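PDB 4W88: xyloglucan-specific endo-beta-1,4-glucanase from Uncultured bacterium, which probably hydrolyses internal beta-1,4-glucosidic bonds in the backbone of xyloglucan, a plant cell-wall polysaccharide, as a glycoside hydrolase of family 5. Local coordinates for residues 21-26 with 102-107; 96-101 with 140-145; 218-223 with 263-268; 302-307 with 314-319. The protein carries 1 engineered substitution. All coordinates share one frame; numbering follows the deposited sequence.

Contact 1. Residues 21-26 with 102-107; sequences TLDATG and THHETN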
loop_
_atom_site.group_PDB
_atom_site.type_symbol
_atom_site.label_atom_id
_atom_site.label_comp_id
_atom_site.label_asym_id
_atom_site.label_seq_id
_atom_site.Cartn_x
_atom_site.Cartn_y
_atom_site.Cartn_z
ATOM N N THR A 21 -10.375 6.684 2.457
ATOM C CA THR A 21 -11.403 6.876 1.382
ATOM C C THR A 21 -12.128 5.546 1.180
ATOM O O THR A 21 -12.963 5.221 2.034
ATOM C CB THR A 21 -10.752 7.540 0.175
ATOM O OG1 THR A 21 -10.029 8.716 0.591
ATOM C CG2 THR A 21 -11.701 7.889 -0.883
ATOM N N LEU A 22 -11.779 4.746 0.162
ATOM C CA LEU A 22 -12.444 3.465 -0.011
ATOM C C LEU A 22 -12.061 2.444 1.088
ATOM O O LEU A 22 -12.714 1.404 1.242
ATOM C CB LEU A 22 -12.201 2.926 -1.388
ATOM C CG LEU A 22 -12.701 3.842 -2.515
ATOM C CD1 LEU A 22 -12.333 3.180 -3.819
ATOM C CD2 LEU A 22 -14.202 4.023 -2.479
ATOM N N ASP A 23 -11.009 2.756 1.834
ATOM C CA ASP A 23 -10.538 1.988 2.968
ATOM C C ASP A 23 -11.276 2.302 4.240
ATOM O O ASP A 23 -11.163 1.545 5.212
ATOM C CB ASP A 23 -9.025 2.185 3.224
ATOM C CG ASP A 23 -8.575 3.653 3.137
ATOM O OD1 ASP A 23 -8.955 4.403 2.181
ATOM O OD2 ASP A 23 -7.759 4.052 4.030
ATOM N N ALA A 24 -12.006 3.405 4.247
ATOM C CA ALA A 24 -12.798 3.749 5.411
ATOM C C ALA A 24 -13.894 2.712 5.691
ATOM O O ALA A 24 -14.484 2.165 4.786
ATOM C CB ALA A 24 -13.402 5.136 5.247
ATOM N N THR A 25 -14.224 2.529 6.959
ATOM C CA THR A 25 -15.043 1.367 7.408
ATOM C C THR A 25 -16.385 1.764 7.993
ATOM O O THR A 25 -17.136 0.905 8.464
ATOM C CB THR A 25 -14.278 0.586 8.461
ATOM O OG1 THR A 25 -14.086 1.395 9.628
ATOM C CG2 THR A 25 -12.962 0.024 7.884
ATOM N N GLY A 26 -16.746 3.048 7.912
ATOM C CA GLY A 26 -18.068 3.458 8.318
ATOM C C GLY A 26 -19.059 3.199 7.196
ATOM O O GLY A 26 -18.701 2.812 6.082
ATOM N N THR A 102 -6.568 -4.992 -0.836
ATOM C CA THR A 102 -7.552 -5.070 0.254
ATOM C C THR A 102 -6.860 -4.398 1.455
ATOM O O THR A 102 -5.624 -4.460 1.594
ATOM C CB THR A 102 -7.987 -6.506 0.589
ATOM O OG1 THR A 102 -6.958 -7.254 1.309
ATOM C CG2 THR A 102 -8.453 -7.257 -0.614
ATOM N N HIS A 103 -7.643 -3.815 2.351
ATOM C CA HIS A 103 -7.102 -2.886 3.301
ATOM C C HIS A 103 -7.438 -3.279 4.763
ATOM O O HIS A 103 -6.786 -4.204 5.268
ATOM C CB HIS A 103 -7.367 -1.427 2.929
ATOM C CG HIS A 103 -6.271 -0.518 3.403
ATOM N ND1 HIS A 103 -5.059 -0.414 2.738
ATOM C CD2 HIS A 103 -6.198 0.339 4.453
ATOM C CE1 HIS A 103 -4.296 0.457 3.379
ATOM N NE2 HIS A 103 -4.963 0.918 4.414
ATOM N N HIS A 104 -8.409 -2.634 5.409
ATOM C CA HIS A 104 -8.645 -2.847 6.841
ATOM C C HIS A 104 -9.495 -4.114 7.096
ATOM O O HIS A 104 -10.346 -4.156 8.027
ATOM C CB HIS A 104 -9.316 -1.632 7.480
ATOM C CG HIS A 104 -8.393 -0.445 7.592
ATOM N ND1 HIS A 104 -7.107 -0.519 8.149
ATOM C CD2 HIS A 104 -8.568 0.846 7.198
ATOM C CE1 HIS A 104 -6.575 0.679 8.109
ATOM N NE2 HIS A 104 -7.434 1.515 7.536
ATOM N N GLU A 105 -9.289 -5.114 6.255
ATOM C CA GLU A 105 -9.819 -6.459 6.483
ATOM C C GLU A 105 -9.405 -7.001 7.854
ATOM O O GLU A 105 -10.102 -7.806 8.456
ATOM C CB GLU A 105 -9.317 -7.438 5.414
ATOM C CG GLU A 105 -9.423 -6.929 3.984
ATOM C CD GLU A 105 -10.787 -6.383 3.505
ATOM O OE1 GLU A 105 -11.844 -6.818 4.039
ATOM O OE2 GLU A 105 -10.790 -5.466 2.630
ATOM N N THR A 106 -8.280 -6.462 8.310
ATOM C CA THR A 106 -7.630 -6.772 9.585
ATOM C C THR A 106 -8.490 -6.329 10.816
ATOM O O THR A 106 -8.234 -6.790 11.976
ATOM C CB THR A 106 -6.256 -6.065 9.621
ATOM O OG1 THR A 106 -6.326 -4.719 9.065
ATOM C CG2 THR A 106 -5.231 -6.906 8.855
ATOM N N ASN A 107 -9.488 -5.426 10.610
ATOM C CA ASN A 107 -10.402 -5.044 11.711
ATOM C C ASN A 107 -11.535 -6.077 11.819
ATOM O O ASN A 107 -12.275 -6.045 12.792
ATOM C CB ASN A 107 -11.096 -3.736 11.493
ATOM C CG ASN A 107 -10.166 -2.543 11.475
ATOM O OD1 ASN A 107 -8.931 -2.674 11.685
ATOM N ND2 ASN A 107 -10.756 -1.353 11.282
HETATM O O HOH W 1 -6.757 4.054 6.485
#
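Asp-23 and His-103 run side by side, pointing the same way, with CB of Asp-23 lying 3.6 Å from CD2 of His-103. The carboxylate and imidazole planes are 80° apart. Chi1 of Asp-23 is 44°, which puts CG between the backbone N and the carbonyl carbon and turns OD1 toward the start of its own type I beta turn, Thr-21 to Ala-24. There OD1 of Asp-23 receives the N-H of Thr-21 at 2.7 Å, from above the carboxylate plane. OD2 of Asp-23 accepts from the backbone N of Asn-20 and from water 1, the latter at 2.7 Å. The same water sits in the plane of the His-104 ring, 2.8 Å from its NE2. Both segments lie in the connections that follow strands 15-18 and 97-101 of the (beta/alpha)8 barrel, at the end where family 5 enzymes carry their active site; His-103 binds Asp-101 through ND1 and a bound Tris molecule through NE2. With an alanine here instead of Asp-23 the carboxylate is gone, and the N-H groups of Thr-21 and Asn-20 would probably lose the acceptor described, and water 1 its tie to this loop. His-104 also brings its CD2 edge to within 3.3 Å of O of Asp-23, while CD2 of His-103 stands over the centre of one face of the His-104 ring. Farther along, CG2 of Thr-25 lies 4.0 Å from CB of His-104.

Contact 2. Residues 96-101 with 140-145; sequences MYIILD and EKLMFE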
loop_
_atom_site.group_PDB
_atom_site.type_symbol
_atom_site.label_atom_id
_atom_site.label_comp_id
_atom_site.label_asym_id
_atom_site.label_seq_id
_atom_site.Cartn_x
_atom_site.Cartn_y
_atom_site.Cartn_z
HETATM N N MSE A 96 -2.243 6.155 -15.669
HETATM C CA MSE A 96 -1.475 5.990 -14.413
HETATM C C MSE A 96 -1.190 4.525 -14.111
HETATM O O MSE A 96 -1.899 3.623 -14.584
HETATM C CB MSE A 96 -2.247 6.601 -13.246
HETATM C CG MSE A 96 -2.392 8.097 -13.394
HETATM SE SE MSE A 96 -3.492 8.853 -11.963
HETATM C CE MSE A 96 -2.159 8.996 -10.581
ATOM N N TYR A 97 -0.089 4.307 -13.360
ATOM C CA TYR A 97 0.183 3.040 -12.696
ATOM C C TYR A 97 -0.699 2.995 -11.458
ATOM O O TYR A 97 -0.848 4.007 -10.757
ATOM C CB TYR A 97 1.688 2.894 -12.405
ATOM C CG TYR A 97 2.460 2.799 -13.711
ATOM C CD1 TYR A 97 2.834 3.957 -14.458
ATOM C CD2 TYR A 97 2.675 1.575 -14.268
ATOM C CE1 TYR A 97 3.399 3.818 -15.704
ATOM C CE2 TYR A 97 3.288 1.421 -15.483
ATOM C CZ TYR A 97 3.633 2.520 -16.202
ATOM O OH TYR A 97 4.171 2.283 -17.456
ATOM N N ILE A 98 -1.211 1.812 -11.143
ATOM C CA ILE A 98 -2.254 1.688 -10.143
ATOM C C ILE A 98 -1.994 0.487 -9.248
ATOM O O ILE A 98 -1.696 -0.602 -9.786
ATOM C CB ILE A 98 -3.653 1.521 -10.779
ATOM C CG1 ILE A 98 -3.891 2.618 -11.808
ATOM C CG2 ILE A 98 -4.739 1.521 -9.695
ATOM C CD1 ILE A 98 -5.045 2.347 -12.765
ATOM N N ILE A 99 -2.218 0.643 -7.968
ATOM C CA ILE A 99 -2.323 -0.500 -7.087
ATOM C C ILE A 99 -3.672 -0.518 -6.450
ATOM O O ILE A 99 -4.062 0.431 -5.822
ATOM C CB ILE A 99 -1.229 -0.526 -5.991
ATOM C CG1 ILE A 99 0.177 -0.594 -6.599
ATOM C CG2 ILE A 99 -1.507 -1.603 -4.960
ATOM C CD1 ILE A 99 1.279 -0.403 -5.532
ATOM N N LEU A 100 -4.352 -1.646 -6.615
ATOM C CA LEU A 100 -5.587 -1.970 -5.890
ATOM C C LEU A 100 -5.260 -2.986 -4.774
ATOM O O LEU A 100 -4.694 -4.041 -5.061
ATOM C CB LEU A 100 -6.587 -2.647 -6.809
ATOM C CG LEU A 100 -7.916 -3.051 -6.207
ATOM C CD1 LEU A 100 -8.697 -1.874 -5.643
ATOM C CD2 LEU A 100 -8.699 -3.851 -7.268
ATOM N N ASP A 101 -5.581 -2.657 -3.517
ATOM C CA ASP A 101 -5.388 -3.604 -2.444
ATOM C C ASP A 101 -6.696 -4.093 -1.816
ATOM O O ASP A 101 -7.787 -3.683 -2.242
ATOM C CB ASP A 101 -4.426 -3.066 -1.376
ATOM C CG ASP A 101 -5.045 -2.140 -0.321
ATOM O OD1 ASP A 101 -6.248 -1.960 -0.274
ATOM O OD2 ASP A 101 -4.193 -1.651 0.558
ATOM N N GLU A 140 -1.380 -3.836 -17.979
ATOM C CA GLU A 140 -0.339 -4.156 -17.043
ATOM C C GLU A 140 0.018 -2.993 -16.048
ATOM O O GLU A 140 0.876 -3.176 -15.141
ATOM C CB GLU A 140 0.911 -4.599 -17.820
ATOM C CG GLU A 140 1.781 -3.458 -18.348
ATOM C CD GLU A 140 1.228 -2.550 -19.465
ATOM O OE1 GLU A 140 0.316 -2.990 -20.185
ATOM O OE2 GLU A 140 1.729 -1.349 -19.613
ATOM N N LYS A 141 -0.493 -1.799 -16.303
ATOM C CA LYS A 141 -0.272 -0.698 -15.414
ATOM C C LYS A 141 -1.089 -0.883 -14.088
ATOM O O LYS A 141 -0.770 -0.233 -13.073
ATOM C CB LYS A 141 -0.638 0.617 -16.034
ATOM C CG LYS A 141 0.145 1.014 -17.291
ATOM C CD LYS A 141 -0.034 2.479 -17.731
ATOM C CE LYS A 141 0.595 2.778 -19.049
ATOM N NZ LYS A 141 0.551 4.270 -19.122
ATOM N N LEU A 142 -2.123 -1.727 -14.107
ATOM C CA LEU A 142 -2.894 -2.052 -12.887
ATOM C C LEU A 142 -2.237 -3.299 -12.229
ATOM O O LEU A 142 -2.119 -4.374 -12.839
ATOM C CB LEU A 142 -4.356 -2.362 -13.197
ATOM C CG LEU A 142 -5.257 -2.878 -12.026
ATOM C CD1 LEU A 142 -5.296 -1.853 -10.932
ATOM C CD2 LEU A 142 -6.648 -3.128 -12.507
HETATM N N MSE A 143 -1.883 -3.132 -10.936
HETATM C CA MSE A 143 -1.267 -4.149 -10.110
HETATM C C MSE A 143 -2.159 -4.397 -8.921
HETATM O O MSE A 143 -2.968 -3.502 -8.522
HETATM C CB MSE A 143 0.069 -3.586 -9.660
HETATM C CG MSE A 143 0.938 -3.167 -10.832
HETATM SE SE MSE A 143 2.737 -2.569 -10.279
HETATM C CE MSE A 143 2.351 -0.758 -9.730
ATOM N N PHE A 144 -2.117 -5.624 -8.397
ATOM C CA PHE A 144 -2.915 -6.014 -7.248
ATOM C C PHE A 144 -1.978 -6.290 -6.069
ATOM O O PHE A 144 -0.967 -6.990 -6.211
ATOM C CB PHE A 144 -3.706 -7.309 -7.502
ATOM C CG PHE A 144 -4.713 -7.272 -8.630
ATOM C CD1 PHE A 144 -5.339 -6.099 -9.107
ATOM C CD2 PHE A 144 -5.151 -8.504 -9.158
ATOM C CE1 PHE A 144 -6.262 -6.155 -10.146
ATOM C CE2 PHE A 144 -6.110 -8.548 -10.129
ATOM C CZ PHE A 144 -6.672 -7.375 -10.621
ATOM N N GLU A 145 -2.378 -5.778 -4.899
ATOM C CA GLU A 145 -1.667 -6.013 -3.640
ATOM C C GLU A 145 -2.618 -6.739 -2.695
ATOM O O GLU A 145 -3.675 -6.245 -2.297
ATOM C CB GLU A 145 -1.172 -4.667 -3.067
ATOM C CG GLU A 145 -0.397 -4.781 -1.725
ATOM C CD GLU A 145 0.143 -3.409 -1.259
ATOM O OE1 GLU A 145 -0.256 -2.398 -1.896
ATOM O OE2 GLU A 145 0.914 -3.356 -0.243
HETATM O O HOH W 2 4.104 -0.246 -18.353
#
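The carbonyl oxygen of Ile-98 accepts the N-H of Met-143, a selenomethionine, at 2.8 Å and nearly along the C=O axis. Ile-98 also gives its own N-H to O of Lys-141, so it bonds through both backbone groups. Leu-100 does likewise: its N reaches O of Met-143 at 3.0 Å, and its O takes the N-H of Glu-145 at 2.9 Å. These four bonds pair neighbouring parallel strands, the third and fourth of the closed (beta/alpha)8 barrel, whose short axes cross at -29°. On the face bearing Ile-98 and Leu-142, CG2 of Ile-98 meets CD1 of Leu-142 at 3.6 Å, and helix 78-92 packs against Ile-98. The other face carries Ile-99, whose CG1 touches the bent end of Met-143 at CE and whose CG2 lies 3.4 Å from OE1 of Glu-145. That carboxylate is held by a salt bridge from OE1 to Arg-59 and by hydrogen bonds between OE2 and both His-200 and Thr-270. At the start of the strands, chi1 of Tyr-97, -66°, sets its ring beside the backbone N, where the extended Lys-141 covers one face in a CH-pi contact, CG 4.1 Å from the centroid. Water 2, in the ring plane, joins OH of Tyr-97 to OE2 of Glu-140. An alanine here instead of Tyr-97 would probably leave the aliphatic part of Lys-141 without its platform and the water without its hydroxyl partner. NZ of Lys-141 goes on to hydrogen-bond O of Gly-95.

Contact 3. Residues 218-223 with 263-268; sequences IAVALH and KGIPVV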
loop_
_atom_site.group_PDB
_atom_site.type_symbol
_atom_site.label_atom_id
_atom_site.label_comp_id
_atom_site.label_asym_id
_atom_site.label_seq_id
_atom_site.Cartn_x
_atom_site.Cartn_y
_atom_site.Cartn_z
ATOM N N ILE A 218 5.691 -11.200 -9.715
ATOM C CA ILE A 218 5.371 -10.726 -8.399
ATOM C C ILE A 218 6.319 -9.647 -7.937
ATOM O O ILE A 218 7.431 -9.447 -8.478
ATOM C CB ILE A 218 5.290 -11.875 -7.378
ATOM C CG1 ILE A 218 6.650 -12.527 -7.135
ATOM C CG2 ILE A 218 4.265 -12.871 -7.809
ATOM C CD1 ILE A 218 7.535 -11.801 -6.127
ATOM N N ALA A 219 5.876 -8.928 -6.910
ATOM C CA ALA A 219 6.748 -8.004 -6.162
ATOM C C ALA A 219 6.392 -8.145 -4.684
ATOM O O ALA A 219 5.319 -8.637 -4.347
ATOM C CB ALA A 219 6.561 -6.529 -6.628
ATOM N N VAL A 220 7.299 -7.670 -3.850
ATOM C CA VAL A 220 7.147 -7.668 -2.409
ATOM C C VAL A 220 6.957 -6.205 -1.888
ATOM O O VAL A 220 7.773 -5.330 -2.196
ATOM C CB VAL A 220 8.319 -8.315 -1.688
ATOM C CG1 VAL A 220 8.099 -8.244 -0.168
ATOM C CG2 VAL A 220 8.486 -9.762 -2.174
ATOM N N ALA A 221 5.848 -5.989 -1.176
ATOM C CA ALA A 221 5.479 -4.733 -0.597
ATOM C C ALA A 221 5.907 -4.720 0.890
ATOM O O ALA A 221 5.745 -5.720 1.652
ATOM C CB ALA A 221 3.982 -4.509 -0.701
ATOM N N LEU A 222 6.458 -3.566 1.241
ATOM C CA LEU A 222 6.813 -3.187 2.613
ATOM C C LEU A 222 6.282 -1.823 2.932
ATOM O O LEU A 222 6.115 -1.020 2.051
ATOM C CB LEU A 222 8.360 -3.255 2.805
ATOM C CG LEU A 222 8.936 -4.608 2.461
ATOM C CD1 LEU A 222 10.418 -4.471 2.378
ATOM C CD2 LEU A 222 8.536 -5.722 3.475
ATOM N N HIS A 223 6.111 -1.526 4.229
ATOM C CA HIS A 223 5.805 -0.195 4.668
ATOM C C HIS A 223 6.916 0.260 5.597
ATOM O O HIS A 223 7.222 -0.420 6.554
ATOM C CB HIS A 223 4.491 -0.112 5.417
ATOM C CG HIS A 223 3.293 -0.410 4.588
ATOM N ND1 HIS A 223 2.010 -0.564 5.114
ATOM C CD2 HIS A 223 3.164 -0.533 3.250
ATOM C CE1 HIS A 223 1.179 -0.789 4.123
ATOM N NE2 HIS A 223 1.852 -0.756 2.995
ATOM N N LYS A 263 18.873 -10.272 -4.304
ATOM C CA LYS A 263 18.472 -11.499 -4.864
ATOM C C LYS A 263 17.613 -11.322 -6.097
ATOM O O LYS A 263 17.084 -12.310 -6.633
ATOM C CB LYS A 263 17.675 -12.298 -3.836
ATOM C CG LYS A 263 18.399 -12.686 -2.554
ATOM C CD LYS A 263 17.471 -13.708 -1.882
ATOM C CE LYS A 263 17.929 -14.182 -0.528
ATOM N NZ LYS A 263 19.257 -14.842 -0.623
ATOM N N GLY A 264 17.473 -10.107 -6.583
ATOM C CA GLY A 264 16.695 -9.858 -7.811
ATOM C C GLY A 264 15.177 -9.913 -7.692
ATOM O O GLY A 264 14.489 -10.142 -8.664
ATOM N N ILE A 265 14.682 -9.710 -6.477
ATOM C CA ILE A 265 13.251 -9.757 -6.198
ATOM C C ILE A 265 12.723 -8.299 -6.168
ATOM O O ILE A 265 13.263 -7.452 -5.413
ATOM C CB ILE A 265 12.946 -10.443 -4.833
ATOM C CG1 ILE A 265 13.575 -11.841 -4.620
ATOM C CG2 ILE A 265 11.422 -10.488 -4.640
ATOM C CD1 ILE A 265 13.288 -12.781 -5.729
ATOM N N PRO A 266 11.709 -7.975 -7.011
ATOM C CA PRO A 266 11.165 -6.641 -6.994
ATOM C C PRO A 266 10.569 -6.271 -5.625
ATOM O O PRO A 266 9.846 -7.065 -5.032
ATOM C CB PRO A 266 10.061 -6.694 -8.084
ATOM C CG PRO A 266 10.559 -7.683 -9.046
ATOM C CD PRO A 266 11.175 -8.737 -8.148
ATOM N N VAL A 267 10.898 -5.055 -5.172
ATOM C CA VAL A 267 10.374 -4.487 -3.959
ATOM C C VAL A 267 9.715 -3.151 -4.233
ATOM O O VAL A 267 10.235 -2.328 -5.012
ATOM C CB VAL A 267 11.489 -4.275 -2.904
ATOM C CG1 VAL A 267 10.946 -3.630 -1.647
ATOM C CG2 VAL A 267 12.018 -5.616 -2.567
ATOM N N VAL A 268 8.560 -2.965 -3.604
ATOM C CA VAL A 268 7.775 -1.733 -3.699
ATOM C C VAL A 268 7.413 -1.280 -2.265
ATOM O O VAL A 268 6.892 -2.056 -1.457
ATOM C CB VAL A 268 6.437 -1.885 -4.523
ATOM C CG1 VAL A 268 5.859 -0.463 -4.687
ATOM C CG2 VAL A 268 6.671 -2.470 -5.855
#
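Strands 218-223 and 267-272 are the sixth and seventh of the (beta/alpha)8 barrel, joined by a beta-alpha-beta crossover through helix 246-261. Val-220 pairs with Val-267 and Ala-221 with Val-268 in parallel register. N of Val-220 donates to O of Pro-266 at 2.9 Å, O of Val-220 accepts from N of Val-268 at 2.9 Å, and N of Leu-222 continues the ladder to O of Val-268 at 3.1 Å. Ahead of the strand the helix ends in a Schellman motif, with Gly-264 at positive phi as the C-prime residue. The chain then passes through Ile-265 and Pro-266 into the sheet. Val-220 and Val-267 face the helix, where Leu-260 packs against both. Chi1 of Ile-265, -53°, sets CG2 opposite the backbone N and carries it to CG2 of Val-220, 3.9 Å away; Leu-260 covers Ile-265 as well. Next along this side, CD1 of Leu-222 meets CG1 of Val-267 at 4.1 Å, and Ile-256 of the same helix lies against Leu-222. The other face, bearing Ala-221 and Val-268, turns into the barrel. At the N-terminal end of the strands, CB of Ala-219 lies 3.8 Å from CB of Pro-266 and 4.1 Å from CG2 of Val-268. The pyrrolidine ring of Pro-266, backed by Val-5 and Phe-6 of helix 3-9, rests with CG 3.6 Å from O of Ile-218.

Contact 4. Residues 302-307 with 314-319; sequences FIWDNN and EKFGLL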
loop_
_atom_site.group_PDB
_atom_site.type_symbol
_atom_site.label_atom_id
_atom_site.label_comp_id
_atom_site.label_asym_id
_atom_site.label_seq_id
_atom_site.Cartn_x
_atom_site.Cartn_y
_atom_site.Cartn_z
ATOM N N PHE A 302 5.139 4.795 -2.490
ATOM C CA PHE A 302 3.844 5.435 -2.535
ATOM C C PHE A 302 3.585 6.152 -1.216
ATOM O O PHE A 302 3.615 5.530 -0.143
ATOM C CB PHE A 302 2.733 4.388 -2.763
ATOM C CG PHE A 302 2.691 3.762 -4.125
ATOM C CD1 PHE A 302 3.723 2.916 -4.568
ATOM C CD2 PHE A 302 1.638 4.011 -4.993
ATOM C CE1 PHE A 302 3.688 2.352 -5.836
ATOM C CE2 PHE A 302 1.624 3.441 -6.261
ATOM C CZ PHE A 302 2.642 2.652 -6.700
ATOM N N ILE A 303 3.285 7.440 -1.282
ATOM C CA ILE A 303 3.147 8.268 -0.072
ATOM C C ILE A 303 1.717 8.164 0.455
ATOM O O ILE A 303 0.751 8.250 -0.310
ATOM C CB ILE A 303 3.526 9.755 -0.399
ATOM C CG1 ILE A 303 4.880 9.843 -1.061
ATOM C CG2 ILE A 303 3.420 10.599 0.861
ATOM C CD1 ILE A 303 6.004 9.083 -0.291
ATOM N N TRP A 304 1.575 7.940 1.767
ATOM C CA TRP A 304 0.278 7.910 2.395
ATOM C C TRP A 304 -0.352 9.331 2.539
ATOM O O TRP A 304 0.277 10.244 3.113
ATOM C CB TRP A 304 0.384 7.273 3.776
ATOM C CG TRP A 304 -0.989 7.158 4.386
ATOM C CD1 TRP A 304 -1.496 7.843 5.469
ATOM C CD2 TRP A 304 -2.007 6.223 3.971
ATOM N NE1 TRP A 304 -2.795 7.444 5.697
ATOM C CE2 TRP A 304 -3.122 6.424 4.818
ATOM C CE3 TRP A 304 -2.072 5.265 2.969
ATOM C CZ2 TRP A 304 -4.319 5.704 4.658
ATOM C CZ3 TRP A 304 -3.200 4.545 2.841
ATOM C CH2 TRP A 304 -4.307 4.752 3.661
ATOM N N ASP A 305 -1.523 9.546 1.930
ATOM C CA ASP A 305 -2.206 10.799 1.983
ATOM C C ASP A 305 -3.652 10.613 2.410
ATOM O O ASP A 305 -4.510 10.171 1.639
ATOM C CB ASP A 305 -2.093 11.548 0.647
ATOM C CG ASP A 305 -2.672 12.959 0.700
ATOM O OD1 ASP A 305 -3.504 13.268 1.628
ATOM O OD2 ASP A 305 -2.282 13.786 -0.196
ATOM N N ASN A 306 -3.906 11.033 3.668
ATOM C CA ASN A 306 -5.241 10.924 4.249
ATOM C C ASN A 306 -6.114 12.170 4.252
ATOM O O ASN A 306 -7.208 12.180 4.877
ATOM C CB ASN A 306 -5.159 10.300 5.664
ATOM C CG ASN A 306 -4.327 11.125 6.613
ATOM O OD1 ASN A 306 -3.966 12.251 6.260
ATOM N ND2 ASN A 306 -4.126 10.636 7.814
ATOM N N ASN A 307 -5.613 13.229 3.631
ATOM C CA ASN A 307 -6.281 14.556 3.600
ATOM C C ASN A 307 -6.424 15.187 4.963
ATOM O O ASN A 307 -7.289 16.038 5.126
ATOM C CB ASN A 307 -7.619 14.429 2.900
ATOM C CG ASN A 307 -8.190 15.744 2.424
ATOM O OD1 ASN A 307 -7.455 16.686 2.154
ATOM N ND2 ASN A 307 -9.495 15.813 2.320
ATOM N N GLU A 314 -3.775 12.192 12.298
ATOM C CA GLU A 314 -2.434 11.959 11.818
ATOM C C GLU A 314 -2.223 12.807 10.557
ATOM O O GLU A 314 -2.880 12.575 9.544
ATOM C CB GLU A 314 -2.257 10.475 11.568
ATOM C CG GLU A 314 -2.252 9.631 12.872
ATOM C CD GLU A 314 -2.088 8.135 12.634
ATOM O OE1 GLU A 314 -2.160 7.703 11.495
ATOM O OE2 GLU A 314 -1.909 7.336 13.581
ATOM N N LYS A 315 -1.285 13.771 10.615
ATOM C CA LYS A 315 -1.288 14.834 9.616
ATOM C C LYS A 315 -0.494 14.445 8.378
ATOM O O LYS A 315 0.540 15.043 8.058
ATOM C CB LYS A 315 -0.881 16.210 10.207
ATOM C CG LYS A 315 -1.876 16.813 11.185
ATOM C CD LYS A 315 -1.249 18.013 11.890
ATOM C CE LYS A 315 -2.300 18.844 12.621
ATOM N NZ LYS A 315 -3.140 18.035 13.530
ATOM N N PHE A 316 -0.954 13.394 7.696
ATOM C CA PHE A 316 -0.254 12.935 6.453
ATOM C C PHE A 316 -0.780 13.619 5.160
ATOM O O PHE A 316 -0.320 13.336 4.042
ATOM C CB PHE A 316 -0.486 11.469 6.343
ATOM C CG PHE A 316 0.395 10.610 7.253
ATOM C CD1 PHE A 316 1.741 10.570 7.087
ATOM C CD2 PHE A 316 -0.171 9.840 8.222
ATOM C CE1 PHE A 316 2.576 9.778 7.818
ATOM C CE2 PHE A 316 0.613 9.008 9.002
ATOM C CZ PHE A 316 2.003 8.984 8.830
ATOM N N GLY A 317 -1.785 14.495 5.298
ATOM C CA GLY A 317 -2.354 15.129 4.169
ATOM C C GLY A 317 -1.368 15.940 3.296
ATOM O O GLY A 317 -0.538 16.711 3.819
ATOM N N LEU A 318 -1.507 15.781 1.980
ATOM C CA LEU A 318 -0.712 16.552 1.007
ATOM C C LEU A 318 -1.580 17.317 0.036
ATOM O O LEU A 318 -1.327 18.509 -0.209
ATOM C CB LEU A 318 0.331 15.722 0.278
ATOM C CG LEU A 318 1.304 14.954 1.139
ATOM C CD1 LEU A 318 2.165 13.970 0.324
ATOM C CD2 LEU A 318 2.230 15.952 1.833
ATOM N N LEU A 319 -2.562 16.613 -0.519
ATOM C CA LEU A 319 -3.548 17.209 -1.412
ATOM C C LEU A 319 -4.793 17.660 -0.643
ATOM O O LEU A 319 -5.478 16.855 -0.048
ATOM C CB LEU A 319 -3.906 16.279 -2.544
ATOM C CG LEU A 319 -5.022 16.796 -3.477
ATOM C CD1 LEU A 319 -4.546 18.134 -4.139
ATOM C CD2 LEU A 319 -5.424 15.716 -4.481
HETATM O O HOH W 3 2.068 12.084 3.830
HETATM O O HOH W 4 -5.535 14.189 0.179
#
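The carboxylate of Asp-305 gathers the backbone of the returning chain. OD2 of Asp-305 takes the N-H of Leu-319 at 2.9 Å through its syn lone pair, and the N-H of Leu-318 is shared weakly between OD1 and OD2. OD1 of Asp-305 also accepts from N of Asn-307, two residues on, in an Asx turn, and water 4 links OD1 to O of Leu-319. Chi1 of -174° swings CG of Asp-305 away from its own backbone N and toward these donors. Asn-306 holds the other end: its ND2 donates to O of Glu-314 at 2.9 Å, with that oxygen in the amide plane, and O of Glu-314 takes N of Phe-316 as well. Trp-304 and Phe-316 form an offset edge-to-face pair, the indole edge toward the phenyl face; the five-membered ring of Trp-304 and the Phe-316 ring have centroids 5.3 Å apart and planes at 87°. O of Trp-304 and O of Phe-316, two acceptors 3.3 Å apart, are bridged by water 3, which donates to both. The contact joins the C-terminal end of the eighth (beta/alpha)8-barrel strand, 300-305, to the returning part of the loop that follows it, at the substrate end: the side chain of Trp-304 comes within about 3 Å of a bound Tris, and that of Glu-314 within about 4 Å of a bound xylose unit (nearest atoms). Beyond this shell, Trp-16 NE1 gives OD2 of Asp-305 a further bond, while Tyr-225 and Tyr-232 of the glycan pocket meet the Phe-316 ring. Toward helix 329-336, CG2 of Ile-303 touches CD1 of Leu-318 at 3.6 Å, beside Tyr-335.

Overall arrangement
From the N terminus, contact 1 comes first, closing a 75-residue span between the loops that follow the first and third barrel strands. Contact 2 crosses it along the chain: 96-101 runs straight into 102-107, and 140-145 brings in the fourth strand. Contacts 3 and 4 follow in series, the former closing the crossover from strand six to strand seven, the latter a short loop after strand eight. Inside the barrel, Phe-302 of contact 4 packs on Ile-99 of contact 2 and Val-268 of contact 3, and Glu-145 lies against Ala-221. At the substrate end, Trp-304 reaches Asp-23 and His-103, bringing contacts 1 and 4 together.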